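Local structure of leucine aminopeptidase (7D1B) at residues K122-V127 with L222-T227; S116-R121 with V177-V182; G276-T281 with D302-H307; A240-E245 with K269-E274. The protein binds zinc and probably cyclises N-terminal glutaminyl residues of peptides, as a glutaminyl cyclase built on the M28 aminopeptidase fold. All blocks are in the same frame, centred on the assembly; numbering follows the deposited sequence.

Contact 1 of 4, residues K122-V127 with L222-T227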
loop_
_atom_site.group_PDB
_atom_site.type_symbol
_atom_site.label_atom_id
_atom_site.label_comp_id
_atom_site.label_asym_id
_atom_site.label_seq_id
_atom_site.Cartn_x
_atom_site.Cartn_y
_atom_site.Cartn_z
ATOM N N LYS A 122 19.494 -6.968 -9.793
ATOM C CA LYS A 122 20.203 -6.938 -8.515
ATOM C C LYS A 122 19.647 -5.917 -7.533
ATOM O O LYS A 122 19.909 -6.035 -6.331
ATOM C CB LYS A 122 21.694 -6.700 -8.747
ATOM C CG LYS A 122 22.355 -7.856 -9.466
ATOM C CD LYS A 122 23.841 -7.638 -9.652
ATOM C CE LYS A 122 24.459 -8.738 -10.515
ATOM N NZ LYS A 122 25.920 -8.569 -10.658
ATOM N N ALA A 123 18.903 -4.924 -8.001
ATOM C CA ALA A 123 18.222 -3.973 -7.129
ATOM C C ALA A 123 16.735 -4.105 -7.390
ATOM O O ALA A 123 16.324 -4.207 -8.550
ATOM C CB ALA A 123 18.659 -2.543 -7.445
ATOM N N ARG A 124 15.935 -4.081 -6.322
ATOM C CA ARG A 124 14.492 -4.184 -6.432
ATOM C C ARG A 124 13.826 -3.075 -5.636
ATOM O O ARG A 124 14.297 -2.690 -4.560
ATOM C CB ARG A 124 13.980 -5.538 -5.925
ATOM C CG ARG A 124 14.627 -6.740 -6.596
ATOM C CD ARG A 124 13.936 -8.089 -6.261
ATOM N NE ARG A 124 12.620 -8.167 -6.880
ATOM C CZ ARG A 124 12.411 -8.343 -8.184
ATOM N NH1 ARG A 124 13.433 -8.547 -9.012
ATOM N NH2 ARG A 124 11.166 -8.301 -8.653
ATOM N N LEU A 125 12.727 -2.561 -6.184
ATOM C CA LEU A 125 11.838 -1.632 -5.512
ATOM C C LEU A 125 10.589 -2.363 -5.062
ATOM O O LEU A 125 10.163 -3.339 -5.682
ATOM C CB LEU A 125 11.433 -0.497 -6.445
ATOM C CG LEU A 125 12.540 0.405 -6.977
ATOM C CD1 LEU A 125 11.930 1.496 -7.847
ATOM C CD2 LEU A 125 13.377 1.014 -5.861
ATOM N N ILE A 126 9.954 -1.810 -4.034
ATOM C CA ILE A 126 8.670 -2.286 -3.541
ATOM C C ILE A 126 7.614 -1.208 -3.745
ATOM O O ILE A 126 7.841 -0.039 -3.415
ATOM C CB ILE A 126 8.770 -2.628 -2.040
ATOM C CG1 ILE A 126 9.688 -3.837 -1.826
ATOM C CG2 ILE A 126 7.378 -2.833 -1.443
ATOM C CD1 ILE A 126 10.174 -3.970 -0.409
ATOM N N VAL A 127 6.447 -1.615 -4.242
ATOM C CA VAL A 127 5.213 -0.843 -4.132
ATOM C C VAL A 127 4.340 -1.660 -3.207
ATOM O O VAL A 127 4.113 -2.848 -3.469
ATOM C CB VAL A 127 4.537 -0.650 -5.505
ATOM C CG1 VAL A 127 3.199 0.057 -5.321
ATOM C CG2 VAL A 127 5.449 0.105 -6.471
ATOM N N LEU A 222 20.604 -13.414 -0.418
ATOM C CA LEU A 222 19.804 -13.037 -1.575
ATOM C C LEU A 222 20.683 -12.473 -2.683
ATOM O O LEU A 222 21.696 -11.819 -2.415
ATOM C CB LEU A 222 18.794 -11.971 -1.184
ATOM C CG LEU A 222 17.711 -12.435 -0.217
ATOM C CD1 LEU A 222 16.839 -11.259 0.188
ATOM C CD2 LEU A 222 16.871 -13.516 -0.865
ATOM N N PRO A 223 20.305 -12.705 -3.938
ATOM C CA PRO A 223 21.040 -12.131 -5.076
ATOM C C PRO A 223 20.606 -10.717 -5.437
ATOM O O PRO A 223 21.033 -10.197 -6.471
ATOM C CB PRO A 223 20.666 -13.098 -6.207
ATOM C CG PRO A 223 19.243 -13.465 -5.885
ATOM C CD PRO A 223 19.194 -13.569 -4.374
ATOM N N TYR A 224 19.758 -10.094 -4.629
ATOM C CA TYR A 224 19.309 -8.732 -4.859
ATOM C C TYR A 224 19.248 -8.027 -3.510
ATOM O O TYR A 224 19.300 -8.660 -2.450
ATOM C CB TYR A 224 17.921 -8.690 -5.526
ATOM C CG TYR A 224 16.836 -9.317 -4.668
ATOM C CD1 TYR A 224 16.168 -8.579 -3.689
ATOM C CD2 TYR A 224 16.496 -10.661 -4.822
ATOM C CE1 TYR A 224 15.202 -9.175 -2.889
ATOM C CE2 TYR A 224 15.537 -11.254 -4.030
ATOM C CZ TYR A 224 14.889 -10.506 -3.078
ATOM O OH TYR A 224 13.933 -11.109 -2.295
ATOM N N ARG A 225 19.097 -6.710 -3.558
ATOM C CA ARG A 225 18.759 -5.926 -2.379
ATOM C C ARG A 225 17.587 -5.014 -2.716
ATOM O O ARG A 225 17.438 -4.576 -3.859
ATOM C CB ARG A 225 19.923 -5.051 -1.923
ATOM C CG ARG A 225 21.135 -5.830 -1.466
ATOM C CD ARG A 225 20.845 -6.604 -0.167
ATOM N NE ARG A 225 22.026 -7.289 0.357
ATOM C CZ ARG A 225 22.399 -8.510 -0.008
ATOM N NH1 ARG A 225 21.684 -9.187 -0.898
ATOM N NH2 ARG A 225 23.485 -9.060 0.524
ATOM N N TYR A 226 16.758 -4.725 -1.709
ATOM C CA TYR A 226 15.690 -3.742 -1.853
ATOM C C TYR A 226 16.269 -2.354 -1.638
ATOM O O TYR A 226 16.815 -2.061 -0.571
ATOM C CB TYR A 226 14.578 -4.007 -0.844
ATOM C CG TYR A 226 13.658 -5.142 -1.224
ATOM C CD1 TYR A 226 12.958 -5.109 -2.434
ATOM C CD2 TYR A 226 13.444 -6.214 -0.360
ATOM C CE1 TYR A 226 12.107 -6.138 -2.800
ATOM C CE2 TYR A 226 12.570 -7.235 -0.703
ATOM C CZ TYR A 226 11.896 -7.188 -1.923
ATOM O OH TYR A 226 11.042 -8.203 -2.271
ATOM N N THR A 227 16.135 -1.486 -2.633
ATOM C CA THR A 227 16.720 -0.157 -2.558
ATOM C C THR A 227 15.702 0.928 -2.234
ATOM O O THR A 227 16.101 2.073 -1.976
ATOM C CB THR A 227 17.458 0.173 -3.855
ATOM O OG1 THR A 227 16.546 0.005 -4.938
ATOM C CG2 THR A 227 18.663 -0.770 -4.044
#
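Y224 opens the contact just before the strand proper: the side chain of R124 passes over its ring, R124 CD lying 3.6 Å from the ring centroid in a CH-pi contact. Y224 CG sits between its backbone N and carbonyl carbon (chi1 62°), which turns the ring to R124. The guanidinium lies farther out above the same ring, its plane turned 73° from it, and adds at most a weak cation-pi attraction; its nitrogens are spent instead on D180 and on the carbonyls of W117 and F118. R225 carries the parallel pairing: its N donates to K122 O at 3.0 Å, and its O receives R124 N at 2.9 Å. Its own side chain curls back, NH1 donating to L222 O and Y224 O, two carbonyls of the loop that leads into the strand. Y226 stands on the same face as R124. I126 CD1 lies 3.6 Å from the Y226 ring centroid, while Y224 CE1 approaches the opposite face; the phenol OH ends on D180. T227 continues the pairing, its N bonding R124 O at 2.9 Å. Parallel strands 123-130 and 225-232 thus run side by side from their first residues, inside the central mixed sheet of the M28 peptidase fold.

Contact 2 of 4, residues S116-R121 with V177-V182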
loop_
_atom_site.group_PDB
_atom_site.type_symbol
_atom_site.label_atom_id
_atom_site.label_comp_id
_atom_site.label_asym_id
_atom_site.label_seq_id
_atom_site.Cartn_x
_atom_site.Cartn_y
_atom_site.Cartn_z
ATOM N N SER A 116 5.655 -10.270 -8.242
ATOM C CA SER A 116 6.990 -9.847 -8.634
ATOM C C SER A 116 7.079 -9.675 -10.138
ATOM O O SER A 116 6.624 -10.534 -10.908
ATOM C CB SER A 116 8.034 -10.878 -8.196
ATOM O OG SER A 116 8.213 -10.921 -6.808
ATOM N N TRP A 117 7.750 -8.597 -10.526
ATOM C CA TRP A 117 8.031 -8.239 -11.909
ATOM C C TRP A 117 9.537 -8.079 -12.081
ATOM O O TRP A 117 10.221 -7.503 -11.220
ATOM C CB TRP A 117 7.375 -6.878 -12.238
ATOM C CG TRP A 117 5.917 -6.769 -11.875
ATOM C CD1 TRP A 117 5.404 -6.227 -10.734
ATOM C CD2 TRP A 117 4.794 -7.237 -12.636
ATOM N NE1 TRP A 117 4.031 -6.295 -10.744
ATOM C CE2 TRP A 117 3.629 -6.913 -11.905
ATOM C CE3 TRP A 117 4.660 -7.887 -13.879
ATOM C CZ2 TRP A 117 2.344 -7.196 -12.376
ATOM C CZ3 TRP A 117 3.380 -8.184 -14.334
ATOM C CH2 TRP A 117 2.236 -7.833 -13.587
ATOM N N PHE A 118 10.044 -8.562 -13.212
ATOM C CA PHE A 118 11.432 -8.374 -13.646
ATOM C C PHE A 118 12.390 -9.096 -12.698
ATOM O O PHE A 118 13.093 -8.468 -11.899
ATOM C CB PHE A 118 11.811 -6.888 -13.803
ATOM C CG PHE A 118 10.686 -5.998 -14.303
ATOM C CD1 PHE A 118 9.917 -6.328 -15.434
ATOM C CD2 PHE A 118 10.376 -4.835 -13.610
ATOM C CE1 PHE A 118 8.868 -5.505 -15.845
ATOM C CE2 PHE A 118 9.332 -3.999 -14.037
ATOM C CZ PHE A 118 8.590 -4.338 -15.156
ATOM N N PRO A 119 12.437 -10.424 -12.758
ATOM C CA PRO A 119 13.217 -11.166 -11.750
ATOM C C PRO A 119 14.722 -11.002 -11.883
ATOM O O PRO A 119 15.437 -11.190 -10.892
ATOM C CB PRO A 119 12.791 -12.626 -11.973
ATOM C CG PRO A 119 12.324 -12.655 -13.414
ATOM C CD PRO A 119 11.656 -11.315 -13.629
ATOM N N ASP A 120 15.238 -10.680 -13.064
ATOM C CA ASP A 120 16.687 -10.729 -13.290
ATOM C C ASP A 120 17.286 -9.347 -13.020
ATOM O O ASP A 120 17.700 -8.627 -13.938
ATOM C CB ASP A 120 16.982 -11.175 -14.719
ATOM C CG ASP A 120 18.369 -11.662 -14.888
ATOM O OD1 ASP A 120 19.178 -11.445 -13.959
ATOM O OD2 ASP A 120 18.647 -12.264 -15.948
ATOM N N ARG A 121 17.313 -8.973 -11.733
ATOM C CA ARG A 121 17.700 -7.628 -11.306
ATOM C C ARG A 121 18.381 -7.694 -9.942
ATOM O O ARG A 121 17.901 -8.381 -9.034
ATOM C CB ARG A 121 16.468 -6.724 -11.169
ATOM C CG ARG A 121 15.724 -6.450 -12.485
ATOM C CD ARG A 121 16.519 -5.527 -13.396
ATOM N NE ARG A 121 15.765 -5.086 -14.578
ATOM C CZ ARG A 121 15.681 -5.783 -15.705
ATOM N NH1 ARG A 121 16.321 -6.945 -15.844
ATOM N NH2 ARG A 121 14.993 -5.287 -16.714
ATOM N N VAL A 177 15.361 -1.902 -12.490
ATOM C CA VAL A 177 15.194 -2.499 -11.170
ATOM C C VAL A 177 14.066 -3.520 -11.209
ATOM O O VAL A 177 13.142 -3.435 -12.020
ATOM C CB VAL A 177 14.916 -1.421 -10.100
ATOM C CG1 VAL A 177 16.148 -0.545 -9.899
ATOM C CG2 VAL A 177 13.692 -0.584 -10.456
ATOM N N GLY A 178 14.120 -4.484 -10.304
ATOM C CA GLY A 178 12.955 -5.312 -10.074
ATOM C C GLY A 178 11.858 -4.503 -9.417
ATOM O O GLY A 178 12.123 -3.479 -8.778
ATOM N N VAL A 179 10.608 -4.960 -9.562
ATOM C CA VAL A 179 9.494 -4.313 -8.863
ATOM C C VAL A 179 8.646 -5.392 -8.220
ATOM O O VAL A 179 8.116 -6.263 -8.919
ATOM C CB VAL A 179 8.639 -3.433 -9.794
ATOM C CG1 VAL A 179 7.488 -2.794 -9.003
ATOM C CG2 VAL A 179 9.486 -2.355 -10.433
ATOM N N ASP A 180 8.504 -5.328 -6.894
ATOM C CA ASP A 180 7.634 -6.233 -6.153
ATOM C C ASP A 180 6.442 -5.452 -5.620
ATOM O O ASP A 180 6.620 -4.449 -4.913
ATOM C CB ASP A 180 8.384 -6.897 -4.999
ATOM C CG ASP A 180 9.435 -7.843 -5.504
ATOM O OD1 ASP A 180 9.214 -8.435 -6.579
ATOM O OD2 ASP A 180 10.491 -7.992 -4.865
ATOM N N PHE A 181 5.238 -5.890 -5.991
ATOM C CA PHE A 181 4.015 -5.409 -5.366
ATOM C C PHE A 181 3.821 -6.262 -4.117
ATOM O O PHE A 181 3.723 -7.494 -4.218
ATOM C CB PHE A 181 2.824 -5.641 -6.295
ATOM C CG PHE A 181 2.778 -4.767 -7.532
ATOM C CD1 PHE A 181 3.749 -3.804 -7.824
ATOM C CD2 PHE A 181 1.710 -4.915 -8.420
ATOM C CE1 PHE A 181 3.644 -3.000 -8.984
ATOM C CE2 PHE A 181 1.607 -4.118 -9.561
ATOM C CZ PHE A 181 2.561 -3.166 -9.844
ATOM N N VAL A 182 3.803 -5.636 -2.948
ATOM C CA VAL A 182 3.709 -6.375 -1.697
ATOM C C VAL A 182 2.433 -5.936 -0.987
ATOM O O VAL A 182 2.237 -4.740 -0.718
ATOM C CB VAL A 182 4.950 -6.169 -0.807
ATOM C CG1 VAL A 182 4.812 -6.965 0.488
ATOM C CG2 VAL A 182 6.229 -6.550 -1.579
#
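W117 turns the NH edge of its indole onto the face of F181, an edge-to-face pair with the planes 67° apart; W117 NE1 stands over the centre of the F181 ring, 3.5 Å from F181 CE2. A chi1 of -51°, which sets CG opposite the carbonyl carbon, also brings W117 CD1 to 3.3 Å from V179 O, which meets the indole at its edge. F118 and V179 lie side by side and point the same way, F118 CE2 being 4.0 Å from V179 CG2, and W117 CB covers one face of the F118 ring. On the other face of the sheet, in the conformer described, S116 OG donates to D180 OD1 at 2.7 Å, from above the carboxylate plane. The backbones of W117 and V179 form an antiparallel hydrogen-bonded pair. Beyond the strand end, R121 lays CG 3.3 Å from G178 N, and its NH1 returns to D120 O while NH2 binds S175 O. Cut back to an alanine, R121 would lose CG and the guanidinium, which would probably leave S175 O without this donor and open a gap beside V177 and G178 N. Strand 178-184 lies between 108-117 and 123-130, with W117 and F181 packed against helix 153-167.

Contact 3 of 4, residues G276-T281 with D302-H307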
loop_
_atom_site.group_PDB
_atom_site.type_symbol
_atom_site.label_atom_id
_atom_site.label_comp_id
_atom_site.label_asym_id
_atom_site.label_seq_id
_atom_site.Cartn_x
_atom_site.Cartn_y
_atom_site.Cartn_z
ATOM N N GLY A 276 3.598 17.219 7.171
ATOM C CA GLY A 276 2.624 16.750 8.142
ATOM C C GLY A 276 1.167 16.961 7.756
ATOM O O GLY A 276 0.825 17.435 6.673
ATOM N N PHE A 277 0.303 16.608 8.717
ATOM C CA PHE A 277 -1.152 16.588 8.582
ATOM C C PHE A 277 -1.758 17.183 9.840
ATOM O O PHE A 277 -1.106 17.260 10.885
ATOM C CB PHE A 277 -1.651 15.149 8.406
ATOM C CG PHE A 277 -0.961 14.446 7.271
ATOM C CD1 PHE A 277 -1.352 14.683 5.957
ATOM C CD2 PHE A 277 0.141 13.630 7.496
ATOM C CE1 PHE A 277 -0.681 14.110 4.904
ATOM C CE2 PHE A 277 0.798 13.032 6.435
ATOM C CZ PHE A 277 0.389 13.285 5.138
ATOM N N ASP A 278 -3.022 17.602 9.747
ATOM C CA ASP A 278 -3.708 18.042 10.961
ATOM C C ASP A 278 -3.781 16.918 11.985
ATOM O O ASP A 278 -3.645 17.157 13.192
ATOM C CB ASP A 278 -5.117 18.529 10.635
ATOM C CG ASP A 278 -5.128 19.841 9.885
ATOM O OD1 ASP A 278 -4.100 20.550 9.896
ATOM O OD2 ASP A 278 -6.186 20.171 9.307
ATOM N N ARG A 279 -4.011 15.685 11.524
ATOM C CA ARG A 279 -4.218 14.574 12.448
ATOM C C ARG A 279 -2.916 14.165 13.132
ATOM O O ARG A 279 -2.943 13.698 14.278
ATOM C CB ARG A 279 -4.858 13.421 11.676
ATOM C CG ARG A 279 -5.632 12.372 12.448
ATOM C CD ARG A 279 -6.446 11.507 11.449
ATOM N NE ARG A 279 -7.879 11.800 11.458
ATOM C CZ ARG A 279 -8.684 11.785 10.394
ATOM N NH1 ARG A 279 -9.977 12.032 10.559
ATOM N NH2 ARG A 279 -8.225 11.550 9.173
ATOM N N ALA A 280 -1.777 14.359 12.470
ATOM C CA ALA A 280 -0.486 13.950 13.011
ATOM C C ALA A 280 0.613 14.438 12.084
ATOM O O ALA A 280 0.428 14.526 10.869
ATOM C CB ALA A 280 -0.381 12.424 13.131
ATOM N N THR A 281 1.762 14.730 12.683
ATOM C CA THR A 281 2.947 15.134 11.948
ATOM C C THR A 281 3.713 13.906 11.464
ATOM O O THR A 281 4.227 13.894 10.340
ATOM C CB THR A 281 3.794 16.046 12.860
ATOM O OG1 THR A 281 3.015 17.183 13.278
ATOM C CG2 THR A 281 5.020 16.553 12.161
ATOM N N ASP A 302 -2.558 10.762 2.770
ATOM C CA ASP A 302 -3.168 11.979 3.295
ATOM C C ASP A 302 -3.891 11.564 4.571
ATOM O O ASP A 302 -5.020 11.061 4.527
ATOM C CB ASP A 302 -4.131 12.612 2.298
ATOM C CG ASP A 302 -4.843 13.823 2.857
ATOM O OD1 ASP A 302 -4.571 14.219 4.023
ATOM O OD2 ASP A 302 -5.674 14.388 2.091
ATOM N N PHE A 303 -3.240 11.790 5.717
ATOM C CA PHE A 303 -3.803 11.289 6.957
ATOM C C PHE A 303 -4.996 12.110 7.414
ATOM O O PHE A 303 -5.632 11.735 8.399
ATOM C CB PHE A 303 -2.692 11.228 8.020
ATOM C CG PHE A 303 -2.996 10.337 9.218
ATOM C CD1 PHE A 303 -3.783 9.183 9.126
ATOM C CD2 PHE A 303 -2.475 10.677 10.455
ATOM C CE1 PHE A 303 -4.023 8.387 10.252
ATOM C CE2 PHE A 303 -2.720 9.884 11.577
ATOM C CZ PHE A 303 -3.487 8.743 11.470
ATOM N N ASP A 304 -5.321 13.204 6.723
ATOM C CA ASP A 304 -6.532 13.958 7.013
ATOM C C ASP A 304 -7.747 13.483 6.224
ATOM O O ASP A 304 -8.804 14.120 6.292
ATOM C CB ASP A 304 -6.286 15.455 6.817
ATOM C CG ASP A 304 -5.287 16.007 7.804
ATOM O OD1 ASP A 304 -5.318 15.585 8.985
ATOM O OD2 ASP A 304 -4.456 16.845 7.396
ATOM N N TYR A 305 -7.645 12.357 5.521
ATOM C CA TYR A 305 -8.794 11.792 4.829
ATOM C C TYR A 305 -10.021 11.826 5.732
ATOM O O TYR A 305 -10.010 11.291 6.845
ATOM C CB TYR A 305 -8.479 10.348 4.473
ATOM C CG TYR A 305 -9.616 9.579 3.844
ATOM C CD1 TYR A 305 -10.369 10.118 2.799
ATOM C CD2 TYR A 305 -9.924 8.291 4.278
ATOM C CE1 TYR A 305 -11.393 9.383 2.200
ATOM C CE2 TYR A 305 -10.936 7.556 3.689
ATOM C CZ TYR A 305 -11.665 8.101 2.647
ATOM O OH TYR A 305 -12.659 7.378 2.020
ATOM N N LYS A 306 -11.095 12.439 5.235
ATOM C CA LYS A 306 -12.216 12.751 6.108
ATOM C C LYS A 306 -13.057 11.537 6.466
ATOM O O LYS A 306 -13.811 11.603 7.435
ATOM C CB LYS A 306 -13.105 13.853 5.526
ATOM C CG LYS A 306 -13.863 13.474 4.303
ATOM C CD LYS A 306 -14.699 14.643 3.798
ATOM C CE LYS A 306 -13.809 15.779 3.316
ATOM N NZ LYS A 306 -14.600 16.815 2.589
ATOM N N HIS A 307 -12.969 10.441 5.714
ATOM C CA HIS A 307 -13.765 9.254 5.997
ATOM C C HIS A 307 -12.964 8.157 6.681
ATOM O O HIS A 307 -13.403 6.999 6.723
ATOM C CB HIS A 307 -14.482 8.777 4.738
ATOM C CG HIS A 307 -15.346 9.835 4.162
ATOM N ND1 HIS A 307 -16.572 10.157 4.705
ATOM C CD2 HIS A 307 -15.117 10.726 3.169
ATOM C CE1 HIS A 307 -17.085 11.168 4.028
ATOM N NE2 HIS A 307 -16.221 11.530 3.096
#
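F303 and R279 meet at about a right angle, the arginine chain passing over the phenylalanine ring with R279 CD above its centre, 3.9 Å from the centroid. Swung away from its own N (chi1 -158°) and bent at chi3, the R279 chain carries its guanidinium past the ring to the backbone beyond, where NH2 bonds both F303 O at 2.7 Å and Y305 O at 2.9 Å. The second bond is nearly straight, 172° at the hydrogen, and lies in the guanidinium plane. A280 CB touches the F303 ring at its edge, 3.8 Å from F303 CE2. F303 O and Y305 O belong to a type I beta turn from D302 to Y305, which also holds an Asx turn: D302 OD1 accepts D304 N. The turn lies near the zinc site, the F303 side chain being about 7 Å from the metal. D304 directs its carboxylate at the opposing backbone and takes one N-H on each oxygen through the syn lone pairs, D278 N to OD2 and R279 N to OD1, both at 2.9 Å. F277 turns one ring face to F303 N and CB, F277 CG lying 3.7 Å from F303 CB. D302 faces elsewhere with its OD2, toward R241 N and H237.

Contact 4 of 4, residues A240-E245 with K269-E274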
loop_
_atom_site.group_PDB
_atom_site.type_symbol
_atom_site.label_atom_id
_atom_site.label_comp_id
_atom_site.label_asym_id
_atom_site.label_seq_id
_atom_site.Cartn_x
_atom_site.Cartn_y
_atom_site.Cartn_z
ATOM N N ALA A 240 -6.932 14.775 -2.655
ATOM C CA ALA A 240 -6.024 14.351 -1.596
ATOM C C ALA A 240 -4.826 15.288 -1.484
ATOM O O ALA A 240 -4.328 15.827 -2.484
ATOM C CB ALA A 240 -5.524 12.933 -1.891
ATOM N N ARG A 241 -4.362 15.473 -0.254
ATOM C CA ARG A 241 -3.167 16.257 0.045
ATOM C C ARG A 241 -2.091 15.294 0.535
ATOM O O ARG A 241 -2.079 14.905 1.708
ATOM C CB ARG A 241 -3.489 17.336 1.078
ATOM C CG ARG A 241 -2.281 18.135 1.512
ATOM C CD ARG A 241 -2.666 19.178 2.590
ATOM N NE ARG A 241 -1.475 19.722 3.251
ATOM C CZ ARG A 241 -0.832 19.127 4.258
ATOM N NH1 ARG A 241 -1.289 17.991 4.766
ATOM N NH2 ARG A 241 0.274 19.668 4.752
ATOM N N LEU A 242 -1.216 14.872 -0.379
ATOM C CA LEU A 242 -0.163 13.891 -0.087
ATOM C C LEU A 242 1.064 14.675 0.354
ATOM O O LEU A 242 1.875 15.118 -0.459
ATOM C CB LEU A 242 0.097 12.986 -1.295
ATOM C CG LEU A 242 -1.125 12.233 -1.838
ATOM C CD1 LEU A 242 -0.741 11.435 -3.076
ATOM C CD2 LEU A 242 -1.771 11.340 -0.775
ATOM N N ALA A 243 1.160 14.888 1.665
ATOM C CA ALA A 243 2.214 15.679 2.273
ATOM C C ALA A 243 3.305 14.771 2.831
ATOM O O ALA A 243 3.251 13.546 2.726
ATOM C CB ALA A 243 1.625 16.630 3.327
ATOM N N MET A 244 4.320 15.389 3.423
ATOM C CA MET A 244 5.525 14.684 3.832
ATOM C C MET A 244 5.470 14.400 5.329
ATOM O O MET A 244 5.439 15.322 6.147
ATOM C CB MET A 244 6.734 15.539 3.483
ATOM C CG MET A 244 6.835 15.776 1.990
ATOM S SD MET A 244 8.119 16.973 1.614
ATOM C CE MET A 244 8.292 16.723 -0.155
ATOM N N GLU A 245 5.446 13.127 5.699
ATOM C CA GLU A 245 5.459 12.841 7.134
ATOM C C GLU A 245 6.830 12.401 7.590
ATOM O O GLU A 245 7.694 12.054 6.784
ATOM C CB GLU A 245 4.342 11.943 7.685
ATOM C CG GLU A 245 4.375 10.462 7.290
ATOM C CD GLU A 245 5.431 9.628 8.028
ATOM O OE1 GLU A 245 6.161 8.897 7.337
ATOM O OE2 GLU A 245 5.558 9.725 9.272
ATOM N N LYS A 269 -0.914 16.841 -8.812
ATOM C CA LYS A 269 -0.978 17.998 -7.917
ATOM C C LYS A 269 -1.203 17.614 -6.466
ATOM O O LYS A 269 -0.997 18.447 -5.582
ATOM C CB LYS A 269 -2.093 18.936 -8.379
ATOM C CG LYS A 269 -1.964 19.451 -9.797
ATOM C CD LYS A 269 -0.817 20.460 -9.860
ATOM C CE LYS A 269 -0.504 20.944 -11.265
ATOM N NZ LYS A 269 -1.646 21.643 -11.883
ATOM N N SER A 270 -1.607 16.371 -6.194
ATOM C CA SER A 270 -1.784 15.966 -4.802
ATOM C C SER A 270 -0.473 15.902 -4.026
ATOM O O SER A 270 -0.503 15.969 -2.796
ATOM C CB SER A 270 -2.484 14.608 -4.727
ATOM O OG SER A 270 -1.715 13.574 -5.334
ATOM N N PHE A 271 0.674 15.739 -4.692
ATOM C CA PHE A 271 1.953 15.636 -3.981
ATOM C C PHE A 271 2.418 17.045 -3.639
ATOM O O PHE A 271 2.786 17.814 -4.537
ATOM C CB PHE A 271 3.009 14.926 -4.825
ATOM C CG PHE A 271 2.754 13.443 -5.000
ATOM C CD1 PHE A 271 1.819 12.966 -5.939
ATOM C CD2 PHE A 271 3.441 12.510 -4.220
ATOM C CE1 PHE A 271 1.600 11.612 -6.104
ATOM C CE2 PHE A 271 3.212 11.144 -4.378
ATOM C CZ PHE A 271 2.280 10.701 -5.312
ATOM N N VAL A 272 2.370 17.407 -2.360
ATOM C CA VAL A 272 2.657 18.772 -1.920
ATOM C C VAL A 272 3.946 18.801 -1.106
ATOM O O VAL A 272 4.225 17.887 -0.316
ATOM C CB VAL A 272 1.478 19.390 -1.133
ATOM C CG1 VAL A 272 0.202 19.392 -2.006
ATOM C CG2 VAL A 272 1.228 18.703 0.202
ATOM N N ASN A 273 4.723 19.868 -1.291
ATOM C CA ASN A 273 5.953 20.081 -0.519
ATOM C C ASN A 273 5.603 20.789 0.783
ATOM O O ASN A 273 5.888 21.963 0.984
ATOM C CB ASN A 273 6.981 20.840 -1.350
ATOM C CG ASN A 273 7.699 19.914 -2.310
ATOM O OD1 ASN A 273 7.132 19.471 -3.307
ATOM N ND2 ASN A 273 8.922 19.554 -1.982
ATOM N N GLU A 274 4.970 20.031 1.683
ATOM C CA GLU A 274 4.543 20.528 2.986
ATOM C C GLU A 274 4.727 19.413 3.995
ATOM O O GLU A 274 4.668 18.228 3.654
ATOM C CB GLU A 274 3.055 20.910 3.010
ATOM C CG GLU A 274 2.648 21.956 1.993
ATOM C CD GLU A 274 1.146 22.256 2.005
ATOM O OE1 GLU A 274 0.444 21.909 2.985
ATOM O OE2 GLU A 274 0.664 22.859 1.023
#
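E274 OE1 is gripped side-on by R241, whose NE and NH2 each donate to it at 2.9 Å in a salt bridge. The oxygen lies in the guanidinium plane, but the two groups are turned 50° apart and both nitrogens come from the same face of the carboxylate. The R241 chain, its chi1 at 176°, runs straight from CG to NE and crosses V272, R241 CG lying 3.8 Å from V272 CG2, while A243 CB sits over one face of the guanidinium. Replacing R241 with a leucine would probably leave the E274 carboxylate without its charged mate and G276 O without the NH1 that now binds it. Backbone bonds run in parallel register, L242 N to S270 O at 2.7 Å and V272 N to L242 O at 3.0 Å; M244 N donates to E274 O beyond the corner at N273. Inward, L242 CD1 lies over one face of the F271 ring, 3.9 Å from its centroid, with V300 and helix 320-336 packing on both residues. S270 OG bonds Q322. The chemistry is therefore divided: apolar contacts bury L242 and F271, whereas the exposed glutamate pairs with an arginine that probably keeps its positive charge, through a single oxygen.

How the contacts relate
Contacts 1 and 2 belong to the central mixed sheet, their strands 123-130 and 178-184 being neighbours in it; they touch through a probable hydrogen bond from L125 N to G178 O, 2.8 Å, and their centres are 8 Å apart. Contact 2 is buried and holds one edge-to-face aromatic pair, whereas contact 1 is partly buried, with aliphatic carbons over tyrosine faces. Contacts 3 and 4 form a second pair, centres 11 Å apart, joined by a probable hydrogen bond from G276 N to M244 O at 2.8 Å. Both are partly buried: contact 4 keeps a short parallel strand pairing, whereas contact 3 joins loops near the zinc through side-chain-to-backbone bonds. Contacts 1 and 3 lie on opposite sides of the chain's centre.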